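SusD homolog (PDB 3IV0) is of unknown function but, as a SusD-family outer-membrane protein, probably binds glycans at the cell surface for uptake. Local coordinates at residues I256-Q270 with N358-A370. Numbering follows the deposited sequence. Where two conformers were deposited one is given.
Sequences IFAGGSDEGLFEIAQ and NSGNQIVFRYAGA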
loop_
_atom_site.group_PDB
_atom_site.type_symbol
_atom_site.label_atom_id
_atom_site.label_comp_id
_atom_site.label_asym_id
_atom_site.label_seq_id
_atom_site.Cartn_x
_atom_site.Cartn_y
_atom_site.Cartn_z
ATOM N N ILE A 256 -16.390 -0.379 -2.794
ATOM C CA ILE A 256 -15.074 -0.725 -2.242
ATOM C C ILE A 256 -14.171 0.490 -2.218
ATOM O O ILE A 256 -13.589 0.860 -1.192
ATOM C CB ILE A 256 -14.358 -1.843 -3.022
ATOM C CG1 ILE A 256 -15.222 -3.092 -3.161
ATOM C CG2 ILE A 256 -13.001 -2.145 -2.347
ATOM C CD1 ILE A 256 -14.636 -4.168 -4.119
ATOM N N PHE A 257 -14.055 1.153 -3.366
ATOM C CA PHE A 257 -13.093 2.229 -3.509
ATOM C C PHE A 257 -13.506 3.578 -2.948
ATOM O O PHE A 257 -12.651 4.455 -2.741
ATOM C CB PHE A 257 -12.535 2.260 -4.939
ATOM C CG PHE A 257 -11.926 0.950 -5.312
ATOM C CD1 PHE A 257 -10.825 0.473 -4.596
ATOM C CD2 PHE A 257 -12.511 0.119 -6.237
ATOM C CE1 PHE A 257 -10.294 -0.768 -4.872
ATOM C CE2 PHE A 257 -11.967 -1.147 -6.493
ATOM C CZ PHE A 257 -10.881 -1.574 -5.773
ATOM N N ALA A 258 -14.780 3.730 -2.576
ATOM C CA ALA A 258 -15.218 4.903 -1.852
ATOM C C ALA A 258 -14.614 4.895 -0.456
ATOM O O ALA A 258 -14.380 5.957 0.142
ATOM C CB ALA A 258 -16.731 4.914 -1.735
ATOM N N GLY A 259 -14.391 3.692 0.069
ATOM C CA GLY A 259 -13.909 3.532 1.428
ATOM C C GLY A 259 -15.014 3.192 2.378
ATOM O O GLY A 259 -16.195 3.473 2.107
ATOM N N GLY A 260 -14.629 2.595 3.501
ATOM C CA GLY A 260 -15.577 2.231 4.519
ATOM C C GLY A 260 -16.423 1.007 4.215
ATOM O O GLY A 260 -17.383 0.726 4.936
ATOM N N SER A 261 -16.057 0.224 3.211
ATOM C CA SER A 261 -16.794 -0.982 2.876
ATOM C C SER A 261 -16.387 -2.159 3.743
ATOM O O SER A 261 -15.361 -2.134 4.423
ATOM C CB SER A 261 -16.587 -1.394 1.406
ATOM O OG SER A 261 -15.360 -2.116 1.258
ATOM N N ASP A 262 -17.152 -3.240 3.650
ATOM C CA ASP A 262 -16.842 -4.447 4.415
ATOM C C ASP A 262 -15.640 -5.226 3.855
ATOM O O ASP A 262 -15.266 -6.244 4.408
ATOM C CB ASP A 262 -18.027 -5.422 4.426
ATOM C CG ASP A 262 -19.163 -4.986 5.357
ATOM O OD1 ASP A 262 -19.075 -3.921 5.983
ATOM O OD2 ASP A 262 -20.129 -5.765 5.475
ATOM N N GLU A 263 -15.056 -4.765 2.747
ATOM C CA GLU A 263 -13.897 -5.402 2.174
ATOM C C GLU A 263 -12.615 -4.701 2.633
ATOM O O GLU A 263 -11.523 -5.281 2.549
ATOM C CB GLU A 263 -14.008 -5.407 0.643
ATOM C CG GLU A 263 -12.954 -6.227 -0.007
ATOM C CD GLU A 263 -13.177 -6.576 -1.447
ATOM O OE1 GLU A 263 -14.341 -6.658 -1.878
ATOM O OE2 GLU A 263 -12.147 -6.881 -2.116
ATOM N N GLY A 264 -12.715 -3.480 3.120
ATOM C CA GLY A 264 -11.513 -2.746 3.482
ATOM C C GLY A 264 -10.855 -3.344 4.717
ATOM O O GLY A 264 -11.536 -3.762 5.654
ATOM N N LEU A 265 -9.531 -3.399 4.745
ATOM C CA LEU A 265 -8.804 -3.777 5.954
ATOM C C LEU A 265 -8.068 -2.555 6.511
ATOM O O LEU A 265 -8.025 -2.412 7.743
ATOM C CB LEU A 265 -7.845 -4.958 5.729
ATOM C CG LEU A 265 -8.540 -6.275 5.387
ATOM C CD1 LEU A 265 -7.498 -7.350 5.091
ATOM C CD2 LEU A 265 -9.501 -6.729 6.450
ATOM N N PHE A 266 -7.420 -1.722 5.707
ATOM C CA PHE A 266 -6.882 -0.449 6.214
ATOM C C PHE A 266 -6.954 0.532 5.087
ATOM O O PHE A 266 -6.571 0.217 3.942
ATOM C CB PHE A 266 -5.466 -0.545 6.805
ATOM C CG PHE A 266 -5.047 0.736 7.449
ATOM C CD1 PHE A 266 -5.739 1.173 8.576
ATOM C CD2 PHE A 266 -4.133 1.573 6.875
ATOM C CE1 PHE A 266 -5.454 2.398 9.135
ATOM C CE2 PHE A 266 -3.856 2.813 7.429
ATOM C CZ PHE A 266 -4.534 3.222 8.561
ATOM N N GLU A 267 -7.383 1.750 5.393
ATOM C CA GLU A 267 -7.592 2.822 4.421
ATOM C C GLU A 267 -7.095 4.137 4.984
ATOM O O GLU A 267 -7.145 4.342 6.187
ATOM C CB GLU A 267 -9.092 2.931 4.074
ATOM C CG GLU A 267 -9.721 1.593 3.768
ATOM C CD GLU A 267 -11.226 1.649 3.582
ATOM O OE1 GLU A 267 -11.829 2.735 3.694
ATOM O OE2 GLU A 267 -11.794 0.555 3.358
ATOM N N ILE A 268 -6.608 4.994 4.095
ATOM C CA ILE A 268 -6.245 6.365 4.406
ATOM C C ILE A 268 -7.441 7.225 4.058
ATOM O O ILE A 268 -7.969 7.155 2.950
ATOM C CB ILE A 268 -5.007 6.804 3.576
ATOM C CG1 ILE A 268 -3.782 5.919 3.856
ATOM C CG2 ILE A 268 -4.637 8.269 3.888
ATOM C CD1 ILE A 268 -2.688 5.942 2.765
ATOM N N ALA A 269 -7.919 8.040 5.004
ATOM C CA ALA A 269 -9.152 8.762 4.850
ATOM C C ALA A 269 -9.010 9.976 3.942
ATOM O O ALA A 269 -8.093 10.780 4.104
ATOM C CB ALA A 269 -9.641 9.232 6.258
ATOM N N GLN A 270 -9.928 10.098 2.988
ATOM C CA GLN A 270 -10.151 11.345 2.276
ATOM C C GLN A 270 -11.525 11.862 2.675
ATOM O O GLN A 270 -12.471 11.095 2.839
ATOM C CB GLN A 270 -10.108 11.159 0.745
ATOM C CG GLN A 270 -9.563 12.369 0.033
ATOM C CD GLN A 270 -9.526 12.276 -1.471
ATOM O OE1 GLN A 270 -10.031 11.318 -2.097
ATOM N NE2 GLN A 270 -8.934 13.259 -2.063
ATOM N N ASN A 358 -11.734 10.517 -7.966
ATOM C CA ASN A 358 -11.779 9.612 -6.842
ATOM C C ASN A 358 -11.776 10.354 -5.506
ATOM O O ASN A 358 -10.721 10.668 -4.959
ATOM C CB ASN A 358 -10.647 8.582 -6.918
ATOM C CG ASN A 358 -10.778 7.521 -5.833
ATOM O OD1 ASN A 358 -11.738 7.549 -5.063
ATOM N ND2 ASN A 358 -9.858 6.562 -5.801
ATOM N N SER A 359 -12.971 10.632 -4.996
ATOM C CA SER A 359 -13.180 11.236 -3.685
ATOM C C SER A 359 -13.078 10.234 -2.551
ATOM O O SER A 359 -13.220 10.590 -1.367
ATOM C CB SER A 359 -14.573 11.868 -3.650
ATOM O OG SER A 359 -15.548 10.846 -3.723
ATOM N N GLY A 360 -12.771 8.988 -2.868
ATOM C CA GLY A 360 -12.741 7.928 -1.881
ATOM C C GLY A 360 -11.464 7.870 -1.085
ATOM O O GLY A 360 -10.475 8.527 -1.391
ATOM N N ASN A 361 -11.494 7.044 -0.053
ATOM C CA ASN A 361 -10.285 6.716 0.726
ATOM C C ASN A 361 -9.289 5.988 -0.149
ATOM O O ASN A 361 -9.671 5.343 -1.107
ATOM C CB ASN A 361 -10.643 5.818 1.928
ATOM C CG ASN A 361 -11.597 6.451 2.902
ATOM O OD1 ASN A 361 -11.794 7.668 2.913
ATOM N ND2 ASN A 361 -12.201 5.626 3.726
ATOM N N GLN A 362 -8.013 6.055 0.189
ATOM C CA GLN A 362 -7.015 5.225 -0.452
ATOM C C GLN A 362 -7.039 3.895 0.249
ATOM O O GLN A 362 -6.889 3.811 1.479
ATOM C CB GLN A 362 -5.630 5.862 -0.361
ATOM C CG GLN A 362 -4.497 4.959 -0.844
ATOM C CD GLN A 362 -4.404 4.758 -2.336
ATOM O OE1 GLN A 362 -4.833 5.591 -3.115
ATOM N NE2 GLN A 362 -3.816 3.628 -2.733
ATOM N N ILE A 363 -7.193 2.815 -0.523
ATOM C CA ILE A 363 -7.347 1.491 0.074
ATOM C C ILE A 363 -6.014 0.784 0.199
ATOM O O ILE A 363 -5.529 0.197 -0.797
ATOM C CB ILE A 363 -8.289 0.599 -0.716
ATOM C CG1 ILE A 363 -9.633 1.309 -0.971
ATOM C CG2 ILE A 363 -8.555 -0.693 0.050
ATOM C CD1 ILE A 363 -10.392 1.879 0.284
ATOM N N VAL A 364 -5.397 0.813 1.381
ATOM C CA VAL A 364 -4.048 0.325 1.564
ATOM C C VAL A 364 -4.038 -1.196 1.577
ATOM O O VAL A 364 -3.233 -1.828 0.854
ATOM C CB VAL A 364 -3.435 0.891 2.863
ATOM C CG1 VAL A 364 -2.042 0.268 3.129
ATOM C CG2 VAL A 364 -3.312 2.406 2.774
ATOM N N PHE A 365 -4.888 -1.800 2.374
ATOM C CA PHE A 365 -5.026 -3.243 2.459
ATOM C C PHE A 365 -6.493 -3.547 2.341
ATOM O O PHE A 365 -7.331 -2.921 3.011
ATOM C CB PHE A 365 -4.527 -3.779 3.798
ATOM C CG PHE A 365 -3.073 -3.484 4.101
ATOM C CD1 PHE A 365 -2.052 -3.740 3.179
ATOM C CD2 PHE A 365 -2.718 -3.006 5.378
ATOM C CE1 PHE A 365 -0.747 -3.490 3.488
ATOM C CE2 PHE A 365 -1.373 -2.764 5.679
ATOM C CZ PHE A 365 -0.408 -2.984 4.718
ATOM N N ARG A 366 -6.852 -4.536 1.533
ATOM C CA ARG A 366 -8.239 -4.990 1.538
ATOM C C ARG A 366 -8.345 -6.507 1.470
ATOM O O ARG A 366 -7.342 -7.221 1.265
ATOM C CB ARG A 366 -9.083 -4.334 0.471
ATOM C CG ARG A 366 -8.675 -4.650 -0.919
ATOM C CD ARG A 366 -9.658 -3.991 -1.912
ATOM N NE ARG A 366 -9.131 -4.024 -3.273
ATOM C CZ ARG A 366 -9.536 -4.869 -4.224
ATOM N NH1 ARG A 366 -10.443 -5.791 -4.008
ATOM N NH2 ARG A 366 -9.006 -4.773 -5.423
ATOM N N TYR A 367 -9.539 -7.023 1.703
ATOM C CA TYR A 367 -9.723 -8.442 1.970
ATOM C C TYR A 367 -9.319 -9.312 0.786
ATOM O O TYR A 367 -8.716 -10.357 0.992
ATOM C CB TYR A 367 -11.152 -8.661 2.423
ATOM C CG TYR A 367 -11.502 -10.033 2.936
ATOM C CD1 TYR A 367 -10.747 -10.694 3.903
ATOM C CD2 TYR A 367 -12.669 -10.642 2.515
ATOM C CE1 TYR A 367 -11.130 -11.956 4.364
ATOM C CE2 TYR A 367 -13.083 -11.868 3.015
ATOM C CZ TYR A 367 -12.293 -12.521 3.894
ATOM O OH TYR A 367 -12.700 -13.745 4.379
ATOM N N ALA A 368 -9.568 -8.900 -0.455
ATOM C CA ALA A 368 -9.152 -9.723 -1.588
ATOM C C ALA A 368 -7.646 -9.863 -1.603
ATOM O O ALA A 368 -7.114 -10.936 -1.916
ATOM C CB ALA A 368 -9.622 -9.121 -2.943
ATOM N N GLY A 369 -6.941 -8.764 -1.334
ATOM C CA GLY A 369 -5.476 -8.809 -1.254
ATOM C C GLY A 369 -4.985 -9.785 -0.214
ATOM O O GLY A 369 -4.069 -10.579 -0.481
ATOM N N ALA A 370 -5.547 -9.722 0.983
ATOM C CA ALA A 370 -5.135 -10.575 2.076
ATOM C C ALA A 370 -5.406 -12.044 1.792
ATOM O O ALA A 370 -4.557 -12.874 2.072
ATOM C CB ALA A 370 -5.810 -10.138 3.361
HETATM O O HOH W 1 -10.028 4.600 -3.646
#
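Ile268 and Gln362 form a hydrogen-bonded pair in a two-stranded antiparallel sheet, Ile268 N reaching Gln362 O at 2.9 Å. Two classic beta bulges interrupt it: Leu265 N and Phe266 N both donate to Phe365 O, from the same face of its plane, while Phe365 N and, weakly, Val364 N share Phe266 O. Phe266 packs on helices 19-39 and 117-142, so the strand pair lies against the helices of this largely helical chain. Just ahead of strand 362-366, the Asn361 amide uses both its ends. Its ND2 meets Glu267 OE1 at 2.9 Å, almost straight (174°) and nearly along the C-O axis, and its OD1 accepts from Gln270 N. Glu267 OE1 also takes Gly260 N through its syn lone pair, which ties the loop after helix 253-258 to the sheet; an alanine here would probably leave Asn361 ND2 and Gly260 N without their shared acceptor. At the other end, Arg366, the N-cap residue of helix 367-381, holds Glu263 OE2 in its guanidinium plane, with NH1 at 2.8 Å. Its CG sits between backbone N and carbonyl carbon (chi1 64°), and the chain, extended to NE, carries the guanidinium there. Glu422 and Glu426 pair with the same guanidinium, and Arg398 with Glu263. The Phe257 ring turns its edge to one face of the Arg366 guanidinium, planes 90° apart, Phe257 CZ standing 3.5 Å above the guanidinium plane.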